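Local coordinates for protein 3-deoxy-manno-octulosonate cytidylyltransferase (Escherichia coli, PDB 1H7E) that catalyses the transfer of CMP from CTP to the eight-carbon sugar KDO, releasing diphosphate and probably activating the sugar for lipopolysaccharide synthesis, at residues E191-P194 / E195-S199; E201-R204 / L205-A208; Y178-D181 / V182-Y186. All blocks are in the same frame, centred on the assembly; numbering follows the deposited sequence.

Contact 1: E191-P194 / E195-S199; sequences ESMP and EQAES
S192 and E195 together cap the start of helix 193-198. The hydroxyl OG of S192, tucked between its own backbone N and carbonyl carbon (chi1 70°), accepts the N-H of E195, OG to N 3.2 Å. In return the E195 chain, extended with CG anti to the backbone N (chi1 171°), reaches back until OE1 stands 3.4 Å from S192 N, a weak bond. The far oxygen of this carboxylate, OE2, is committed to a salt bridge with R204. E191 crosses E195 obliquely; E191 OE1 and E195 OE2 stay 4.5 Å apart, and a water donates to both, weakly to E195; the water and R204 probably ease the like charges. Q196 comes to E191 nearly at a right angle, its amide plane 84° from the carboxylate, and NE2 gives a weak 3.4 Å bond to E191 OE1. Q196 N, A197 N and E198 N bond to the carbonyls of S192, M193 and P194. A197 N meets M193 O at 2.9 Å, and A197 CB lies 4.4 Å from M193 SD. P194 packs on V143 of the second subunit and A197 on its A167, which places the helix at the dimer interface. The reciprocal S192-E195 pair is a capping box.

Contact 2: E201-R204 / L205-A208; sequences EQLR and LMNA
L203 lays its CD2 methyl against M206 SD at 3.9 Å, the two chains lying aslant on one side of the short helix 203-207. M206 CG is anti to its carbonyl carbon (chi1 -61°), and the chain runs straight to the sulfur; there chi3 of 86° turns the terminal methyl away, leaving SD to meet the leucine. L205 sets CB 3.5 Å from Q202 O, beside its own weak N-H bond to that carbonyl. N207 N binds L203 O at 3.0 Å, approaching tilted 28° from the carbonyl plane. The N207 side chain adds a bridge through solvent: one water donates to R204 O and accepts from N207 ND2, both at 3.0 Å, linking the amide to the backbone one turn earlier. R204, bent at chi3, brings its guanidinium back beside E201, whose OE2 lies 4.2 Å above one face, offset toward the rim; E195 is the salt-bridge partner of R204, and E201 pairs with the Y186 hydroxyl. Around the helix, L203 packs on P194, E195 and E198 of helix 193-198, while Q202 and M206 lean on F153 of strand 150-154 and Q202 also meets H172 and Y176 of strand 169-179.

Contact 3: Y178-D181 / V182-Y186; sequences YRRD and VLQNY
Strand 169-179 runs directly into helix 180-185, a tight beta-to-alpha turn at the end of a long strand in the mixed central sheet of this GT-A-type cytidylyltransferase domain. R179 holds the N-cap position with an extended backbone, and R180 begins the helical run. V182 N donates to R179 O at 3.1 Å from well above the carbonyl plane, 56° out of it, whereas Q184 N meets R180 O at the same distance almost head-on. The bond from N185 N to D181 O is weak.

Y178 and L183 meet at about a right angle. The tyrosine CB is 3.9 Å from L183 CG, and L183 CD2 hangs over one face of the Y178 ring, 4.1 Å above the plane and offset toward the rim. V182 CG1 comes obliquely to the same ring, 4.4 Å from Y178 CD1. Y178 also packs on T77 and L80 of helix 76-86, and L183 on Y92 of strand 91-94, so the apolar side of the turn faces the domain interior. The R179 guanidinium leads away to backbone carbonyls, chiefly that of L120.

R180 is extended as far as NE, CG anti to the backbone N (chi1 -176°), and its NH1 bonds to M84 O. Q184 lies aslant to it, its amide plane turned 57° from the guanidinium, and Q184 NE2 simply packs 3.9 Å from R180 NE. D181 sends its carboxylate back over the start of the helix, where OD2 lies 3.7 Å from the V182 methyl CG2.

How the contacts relate
Contact 3 comes first along the chain, where strand 169-179 turns into helix 180-185; contact 1 follows in helix 193-198 and contact 2 in helix 203-207. Each closes a local turn, and they run in series, none nested or crossed. Contacts 1 and 2 pack together, their centres 8 Å apart: the salt bridge from E195 OE2 to R204 NH2 measures 2.7 Å, while S192 lies against N207. Contacts 2 and 3 meet through Y186, whose OH probably hydrogen-bonds to E201 OE2 at 2.6 Å, and through L205, which packs on Y186 and Y178. Contacts 1 and 3 do not touch. Contact 2 lies between the other two, and contacts 1 and 2 both reach the second subunit.

Contact 1: E191-P194 / E195-S199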
ATOM      1  N   GLU A 191      16.874   5.904  -2.266  1.00 17.29           N
ATOM      2  CA  GLU A 191      15.668   6.125  -3.066  1.00 21.55           C
ATOM      3  C   GLU A 191      15.104   4.713  -3.388  1.00 19.64           C
ATOM      4  O   GLU A 191      15.858   3.752  -3.519  1.00 18.87           O
ATOM      5  CB  GLU A 191      16.020   6.829  -4.377  1.00 27.42           C
ATOM      6  CG  GLU A 191      16.551   8.228  -4.205  1.00 37.74           C
ATOM      7  CD  GLU A 191      16.771   8.923  -5.529  1.00 44.92           C
ATOM      8  OE1 GLU A 191      15.886   8.841  -6.412  1.00 48.76           O
ATOM      9  OE2 GLU A 191      17.835   9.555  -5.686  1.00 50.72           O
ATOM     10  N   SER A 192      13.789   4.582  -3.444  1.00 16.36           N
ATOM     11  CA  SER A 192      13.190   3.286  -3.727  1.00 13.74           C
ATOM     12  C   SER A 192      12.648   3.263  -5.147  1.00 11.07           C
ATOM     13  O   SER A 192      12.424   4.319  -5.759  1.00  9.04           O
ATOM     14  CB  SER A 192      12.062   2.991  -2.739  1.00 10.18           C
ATOM     15  OG  SER A 192      10.929   3.826  -2.956  1.00 13.85           O
ATOM     16  N   MET A 193      12.424   2.056  -5.669  1.00 10.08           N
ATOM     17  CA  MET A 193      11.878   1.913  -7.003  1.00 11.10           C
ATOM     18  C   MET A 193      10.455   2.540  -7.084  1.00  8.70           C
ATOM     19  O   MET A 193      10.169   3.298  -7.998  1.00  9.84           O
ATOM     20  CB  MET A 193      11.916   0.430  -7.424  1.00 10.63           C
ATOM     21  CG  MET A 193      11.321   0.127  -8.811  1.00 11.22           C
ATOM     22  SD  MET A 193       9.519   0.050  -8.796  1.00 11.71           S
ATOM     23  CE  MET A 193       9.351  -1.436  -7.926  1.00 10.93           C
ATOM     24  N   PRO A 194       9.553   2.248  -6.122  1.00  8.72           N
ATOM     25  CA  PRO A 194       8.224   2.877  -6.242  1.00  7.56           C
ATOM     26  C   PRO A 194       8.292   4.416  -6.191  1.00  8.75           C
ATOM     27  O   PRO A 194       7.570   5.111  -6.911  1.00  6.30           O
ATOM     28  CB  PRO A 194       7.439   2.254  -5.076  1.00  6.12           C
ATOM     29  CG  PRO A 194       8.029   0.887  -4.985  1.00  6.09           C
ATOM     30  CD  PRO A 194       9.540   1.191  -5.100  1.00  6.26           C
ATOM     31  N   GLU A 195       9.186   4.953  -5.365  1.00  8.75           N
ATOM     32  CA  GLU A 195       9.366   6.407  -5.302  1.00  8.72           C
ATOM     33  C   GLU A 195       9.759   6.974  -6.682  1.00  7.87           C
ATOM     34  O   GLU A 195       9.212   7.966  -7.122  1.00 10.44           O
ATOM     35  CB  GLU A 195      10.488   6.759  -4.303  1.00 10.66           C
ATOM     36  CG  GLU A 195      10.862   8.257  -4.368  1.00 13.27           C
ATOM     37  CD  GLU A 195      12.111   8.620  -3.593  1.00 14.94           C
ATOM     38  OE1 GLU A 195      12.733   7.740  -2.944  1.00 12.11           O
ATOM     39  OE2 GLU A 195      12.456   9.821  -3.646  1.00 18.95           O
ATOM     40  N   GLN A 196      10.752   6.361  -7.328  1.00  9.66           N
ATOM     41  CA  GLN A 196      11.238   6.803  -8.637  1.00 10.95           C
ATOM     42  C   GLN A 196      10.219   6.643  -9.750  1.00 12.61           C
ATOM     43  O   GLN A 196      10.120   7.491 -10.630  1.00 12.04           O
ATOM     44  CB  GLN A 196      12.489   6.033  -9.011  1.00 13.08           C
ATOM     45  CG  GLN A 196      13.636   6.280  -8.057  1.00 24.91           C
ATOM     46  CD  GLN A 196      14.855   5.447  -8.400  1.00 32.01           C
ATOM     47  OE1 GLN A 196      14.759   4.242  -8.685  1.00 35.85           O
ATOM     48  NE2 GLN A 196      16.012   6.084  -8.371  1.00 37.79           N
ATOM     49  N   ALA A 197       9.511   5.520  -9.738  1.00 11.53           N
ATOM     50  CA  ALA A 197       8.478   5.249 -10.733  1.00  7.47           C
ATOM     51  C   ALA A 197       7.304   6.234 -10.615  1.00  8.00           C
ATOM     52  O   ALA A 197       6.885   6.837 -11.597  1.00  9.93           O
ATOM     53  CB  ALA A 197       7.999   3.765 -10.573  1.00  7.48           C
ATOM     54  N   GLU A 198       6.800   6.437  -9.398  1.00  9.74           N
ATOM     55  CA  GLU A 198       5.648   7.321  -9.158  1.00  8.82           C
ATOM     56  C   GLU A 198       5.998   8.792  -9.012  1.00 11.33           C
ATOM     57  O   GLU A 198       5.136   9.665  -9.175  1.00 12.25           O
ATOM     58  CB  GLU A 198       4.934   6.894  -7.868  1.00 11.70           C
ATOM     59  CG  GLU A 198       4.384   5.458  -7.845  1.00 11.69           C
ATOM     60  CD  GLU A 198       2.873   5.420  -7.752  1.00  9.94           C
ATOM     61  OE1 GLU A 198       2.236   6.480  -7.916  1.00  8.42           O
ATOM     62  OE2 GLU A 198       2.326   4.330  -7.529  1.00  9.55           O
ATOM     63  N   SER A 199       7.254   9.054  -8.651  1.00 11.41           N
ATOM     64  CA  SER A 199       7.731  10.414  -8.394  1.00 13.14           C
ATOM     65  C   SER A 199       6.971  10.926  -7.151  1.00 11.31           C
ATOM     66  O   SER A 199       6.303  11.958  -7.183  1.00 13.41           O
ATOM     67  CB  SER A 199       7.502  11.310  -9.622  1.00 16.88           C
ATOM     68  OG  SER A 199       8.325  12.458  -9.571  1.00 24.24           O
TER
HETATM   69  O   HOH W   1      13.368  10.032  -6.227  1.00 43.98           O

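Contact 2: E201-R204 / L205-A208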
ATOM      1  N   GLU A 201       7.940  11.335  -3.174  1.00 11.46           N
ATOM      2  CA  GLU A 201       8.985  11.258  -2.171  1.00 14.58           C
ATOM      3  C   GLU A 201       8.630  10.506  -0.907  1.00 10.13           C
ATOM      4  O   GLU A 201       9.491   9.836  -0.328  1.00 11.75           O
ATOM      5  CB  GLU A 201       9.473  12.656  -1.805  1.00 20.17           C
ATOM      6  CG  GLU A 201      10.923  12.627  -1.348  1.00 35.91           C
ATOM      7  CD  GLU A 201      11.428  13.948  -0.771  1.00 44.06           C
ATOM      8  OE1 GLU A 201      10.767  15.002  -0.945  1.00 47.80           O
ATOM      9  OE2 GLU A 201      12.513  13.917  -0.140  1.00 47.84           O
ATOM     10  N   GLN A 202       7.368  10.570  -0.492  1.00 11.22           N
ATOM     11  CA  GLN A 202       6.955   9.880   0.728  1.00  9.37           C
ATOM     12  C   GLN A 202       7.139   8.350   0.674  1.00 10.56           C
ATOM     13  O   GLN A 202       7.233   7.693   1.709  1.00  8.50           O
ATOM     14  CB  GLN A 202       5.516  10.255   1.127  1.00 12.90           C
ATOM     15  CG  GLN A 202       4.407   9.845   0.133  1.00 11.03           C
ATOM     16  CD  GLN A 202       4.146  10.888  -0.929  1.00 13.46           C
ATOM     17  OE1 GLN A 202       5.065  11.420  -1.530  1.00 15.94           O
ATOM     18  NE2 GLN A 202       2.874  11.177  -1.179  1.00 12.67           N
ATOM     19  N   LEU A 203       7.229   7.786  -0.529  1.00 10.06           N
ATOM     20  CA  LEU A 203       7.418   6.349  -0.660  1.00  8.58           C
ATOM     21  C   LEU A 203       8.811   5.962  -0.216  1.00  9.40           C
ATOM     22  O   LEU A 203       9.051   4.794   0.059  1.00  8.81           O
ATOM     23  CB  LEU A 203       7.126   5.868  -2.094  1.00  9.21           C
ATOM     24  CG  LEU A 203       5.649   6.008  -2.508  1.00 10.94           C
ATOM     25  CD1 LEU A 203       5.434   5.552  -3.970  1.00  8.01           C
ATOM     26  CD2 LEU A 203       4.771   5.198  -1.542  1.00  6.75           C
ATOM     27  N   ARG A 204       9.735   6.930  -0.126  1.00 10.13           N
ATOM     28  CA  ARG A 204      11.086   6.593   0.344  1.00 10.59           C
ATOM     29  C   ARG A 204      10.997   6.119   1.798  1.00  9.26           C
ATOM     30  O   ARG A 204      11.695   5.181   2.208  1.00 10.41           O
ATOM     31  CB  ARG A 204      12.050   7.784   0.283  1.00 10.92           C
ATOM     32  CG  ARG A 204      13.484   7.376   0.628  1.00 13.40           C
ATOM     33  CD  ARG A 204      14.479   8.509   0.438  1.00 10.88           C
ATOM     34  NE  ARG A 204      14.296   9.165  -0.856  1.00 12.38           N
ATOM     35  CZ  ARG A 204      14.941  10.261  -1.237  1.00 18.58           C
ATOM     36  NH1 ARG A 204      15.830  10.819  -0.426  1.00 16.61           N
ATOM     37  NH2 ARG A 204      14.634  10.850  -2.385  1.00 15.94           N
ATOM     38  N   LEU A 205      10.119   6.755   2.566  1.00  8.28           N
ATOM     39  CA  LEU A 205       9.932   6.402   3.975  1.00  9.77           C
ATOM     40  C   LEU A 205       9.321   5.002   4.126  1.00 12.66           C
ATOM     41  O   LEU A 205       9.749   4.203   4.974  1.00  9.66           O
ATOM     42  CB  LEU A 205       9.019   7.426   4.653  1.00 10.08           C
ATOM     43  CG  LEU A 205       9.597   8.847   4.741  1.00 13.01           C
ATOM     44  CD1 LEU A 205       8.492   9.801   5.195  1.00 11.73           C
ATOM     45  CD2 LEU A 205      10.776   8.891   5.699  1.00 14.33           C
ATOM     46  N   MET A 206       8.308   4.724   3.306  1.00 10.93           N
ATOM     47  CA  MET A 206       7.632   3.441   3.343  1.00 10.81           C
ATOM     48  C   MET A 206       8.551   2.301   2.958  1.00  8.84           C
ATOM     49  O   MET A 206       8.458   1.208   3.517  1.00  9.12           O
ATOM     50  CB  MET A 206       6.391   3.488   2.466  1.00 10.50           C
ATOM     51  CG  MET A 206       5.421   4.529   2.956  1.00 14.77           C
ATOM     52  SD  MET A 206       3.867   4.341   2.138  1.00 23.73           S
ATOM     53  CE  MET A 206       3.135   3.094   3.229  1.00 16.08           C
ATOM     54  N   ASN A 207       9.485   2.570   2.046  1.00  9.88           N
ATOM     55  CA  ASN A 207      10.448   1.552   1.628  1.00  9.81           C
ATOM     56  C   ASN A 207      11.274   1.057   2.816  1.00  9.67           C
ATOM     57  O   ASN A 207      11.618  -0.127   2.914  1.00 12.11           O
ATOM     58  CB  ASN A 207      11.403   2.119   0.573  1.00  7.96           C
ATOM     59  CG  ASN A 207      12.316   1.052  -0.009  1.00 14.41           C
ATOM     60  OD1 ASN A 207      11.846   0.008  -0.466  1.00 13.70           O
ATOM     61  ND2 ASN A 207      13.627   1.278   0.064  1.00 12.84           N
ATOM     62  N   ALA A 208      11.599   1.992   3.704  1.00 12.96           N
ATOM     63  CA  ALA A 208      12.412   1.715   4.887  1.00 15.01           C
ATOM     64  C   ALA A 208      11.602   1.228   6.091  1.00 14.96           C
ATOM     65  O   ALA A 208      12.146   1.060   7.177  1.00 15.74           O
ATOM     66  CB  ALA A 208      13.210   2.967   5.257  1.00 15.52           C
TER
HETATM   67  O   HOH W   2      14.248   3.935   1.349  1.00 14.82           O

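Contact 3: Y178-D181 / V182-Y186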
ATOM      1  N   TYR A 178       6.948  15.487  11.264  1.00 11.20           N
ATOM      2  CA  TYR A 178       8.033  14.524  11.420  1.00 11.41           C
ATOM      3  C   TYR A 178       8.646  14.631  12.788  1.00 14.46           C
ATOM      4  O   TYR A 178       8.851  15.729  13.273  1.00 15.50           O
ATOM      5  CB  TYR A 178       9.193  14.820  10.462  1.00 14.17           C
ATOM      6  CG  TYR A 178       8.864  14.792   9.000  1.00 14.90           C
ATOM      7  CD1 TYR A 178       8.986  13.611   8.261  1.00 15.03           C
ATOM      8  CD2 TYR A 178       8.492  15.950   8.333  1.00 11.96           C
ATOM      9  CE1 TYR A 178       8.756  13.593   6.898  1.00 15.68           C
ATOM     10  CE2 TYR A 178       8.253  15.936   6.953  1.00 15.87           C
ATOM     11  CZ  TYR A 178       8.393  14.752   6.253  1.00 16.24           C
ATOM     12  OH  TYR A 178       8.191  14.729   4.898  1.00 23.04           O
ATOM     13  N   ARG A 179       8.945  13.488  13.391  1.00 14.43           N
ATOM     14  CA  ARG A 179       9.651  13.432  14.664  1.00 14.64           C
ATOM     15  C   ARG A 179      11.115  13.783  14.292  1.00 15.91           C
ATOM     16  O   ARG A 179      11.578  13.495  13.171  1.00 11.28           O
ATOM     17  CB  ARG A 179       9.617  12.010  15.213  1.00 18.96           C
ATOM     18  CG  ARG A 179       9.351  11.916  16.667  1.00 27.28           C
ATOM     19  CD  ARG A 179       7.934  11.498  16.878  1.00 31.55           C
ATOM     20  NE  ARG A 179       7.400  12.040  18.121  1.00 38.89           N
ATOM     21  CZ  ARG A 179       6.121  11.974  18.476  1.00 41.43           C
ATOM     22  NH1 ARG A 179       5.232  11.377  17.674  1.00 36.86           N
ATOM     23  NH2 ARG A 179       5.726  12.537  19.618  1.00 42.98           N
ATOM     24  N   ARG A 180      11.839  14.414  15.217  1.00 14.32           N
ATOM     25  CA  ARG A 180      13.228  14.806  14.975  1.00 15.30           C
ATOM     26  C   ARG A 180      14.137  13.648  14.523  1.00 12.73           C
ATOM     27  O   ARG A 180      14.923  13.794  13.572  1.00 13.24           O
ATOM     28  CB  ARG A 180      13.802  15.477  16.241  1.00 12.95           C
ATOM     29  CG  ARG A 180      15.211  16.020  16.076  1.00 18.49           C
ATOM     30  CD  ARG A 180      15.668  16.823  17.305  1.00 22.58           C
ATOM     31  NE  ARG A 180      17.093  17.142  17.226  1.00 23.57           N
ATOM     32  CZ  ARG A 180      17.615  18.210  16.623  1.00 25.27           C
ATOM     33  NH1 ARG A 180      16.846  19.113  16.041  1.00 24.50           N
ATOM     34  NH2 ARG A 180      18.935  18.331  16.530  1.00 27.26           N
ATOM     35  N   ASP A 181      14.023  12.499  15.177  1.00 15.15           N
ATOM     36  CA  ASP A 181      14.877  11.362  14.823  1.00 17.55           C
ATOM     37  C   ASP A 181      14.699  10.846  13.395  1.00 18.23           C
ATOM     38  O   ASP A 181      15.635  10.288  12.828  1.00 18.67           O
ATOM     39  CB  ASP A 181      14.762  10.224  15.844  1.00 27.10           C
ATOM     40  CG  ASP A 181      13.340   9.727  16.016  1.00 34.35           C
ATOM     41  OD1 ASP A 181      12.781   9.879  17.120  1.00 40.79           O
ATOM     42  OD2 ASP A 181      12.781   9.158  15.056  1.00 46.49           O
ATOM     43  N   VAL A 182      13.532  11.082  12.787  1.00 15.41           N
ATOM     44  CA  VAL A 182      13.312  10.648  11.404  1.00 14.90           C
ATOM     45  C   VAL A 182      14.148  11.499  10.463  1.00 15.54           C
ATOM     46  O   VAL A 182      14.799  10.986   9.551  1.00 15.14           O
ATOM     47  CB  VAL A 182      11.817  10.743  10.993  1.00 15.89           C
ATOM     48  CG1 VAL A 182      11.651  10.398   9.511  1.00 17.00           C
ATOM     49  CG2 VAL A 182      10.996   9.783  11.836  1.00 16.29           C
ATOM     50  N   LEU A 183      14.169  12.803  10.727  1.00 13.66           N
ATOM     51  CA  LEU A 183      14.922  13.736   9.913  1.00 10.62           C
ATOM     52  C   LEU A 183      16.436  13.561  10.081  1.00 12.74           C
ATOM     53  O   LEU A 183      17.179  13.738   9.114  1.00 14.47           O
ATOM     54  CB  LEU A 183      14.489  15.168  10.220  1.00 16.08           C
ATOM     55  CG  LEU A 183      13.029  15.488   9.845  1.00 14.70           C
ATOM     56  CD1 LEU A 183      12.675  16.859  10.346  1.00 15.75           C
ATOM     57  CD2 LEU A 183      12.823  15.414   8.329  1.00 15.91           C
ATOM     58  N   GLN A 184      16.877  13.165  11.275  1.00 13.37           N
ATOM     59  CA  GLN A 184      18.314  12.940  11.538  1.00 16.99           C
ATOM     60  C   GLN A 184      18.859  11.744  10.768  1.00 20.26           C
ATOM     61  O   GLN A 184      20.039  11.705  10.406  1.00 21.90           O
ATOM     62  CB  GLN A 184      18.575  12.700  13.022  1.00 16.27           C
ATOM     63  CG  GLN A 184      18.363  13.934  13.869  1.00 20.42           C
ATOM     64  CD  GLN A 184      18.594  13.691  15.341  1.00 24.45           C
ATOM     65  OE1 GLN A 184      17.931  12.860  15.958  1.00 26.92           O
ATOM     66  NE2 GLN A 184      19.515  14.444  15.921  1.00 27.24           N
ATOM     67  N   ASN A 185      17.997  10.757  10.542  1.00 21.20           N
ATOM     68  CA  ASN A 185      18.371   9.544   9.821  1.00 24.12           C
ATOM     69  C   ASN A 185      17.923   9.533   8.358  1.00 22.56           C
ATOM     70  O   ASN A 185      18.227   8.592   7.630  1.00 25.43           O
ATOM     71  CB  ASN A 185      17.774   8.316  10.523  1.00 28.28           C
ATOM     72  CG  ASN A 185      18.294   8.141  11.932  1.00 32.96           C
ATOM     73  OD1 ASN A 185      19.493   8.282  12.185  1.00 37.15           O
ATOM     74  ND2 ASN A 185      17.391   7.839  12.864  1.00 36.23           N
ATOM     75  N   TYR A 186      17.295  10.612   7.909  1.00 19.80           N
ATOM     76  CA  TYR A 186      16.756  10.676   6.563  1.00 16.04           C
ATOM     77  C   TYR A 186      17.703  10.580   5.401  1.00 20.86           C
ATOM     78  O   TYR A 186      17.406   9.876   4.439  1.00 18.81           O
ATOM     79  CB  TYR A 186      15.880  11.917   6.367  1.00 17.71           C
ATOM     80  CG  TYR A 186      15.111  11.904   5.057  1.00 17.38           C
ATOM     81  CD1 TYR A 186      13.922  11.161   4.916  1.00 18.36           C
ATOM     82  CD2 TYR A 186      15.574  12.617   3.954  1.00 17.26           C
ATOM     83  CE1 TYR A 186      13.219  11.140   3.694  1.00 18.95           C
ATOM     84  CE2 TYR A 186      14.881  12.603   2.734  1.00 20.14           C
ATOM     85  CZ  TYR A 186      13.710  11.866   2.614  1.00 20.17           C
ATOM     86  OH  TYR A 186      13.050  11.897   1.415  1.00 22.72           O
TER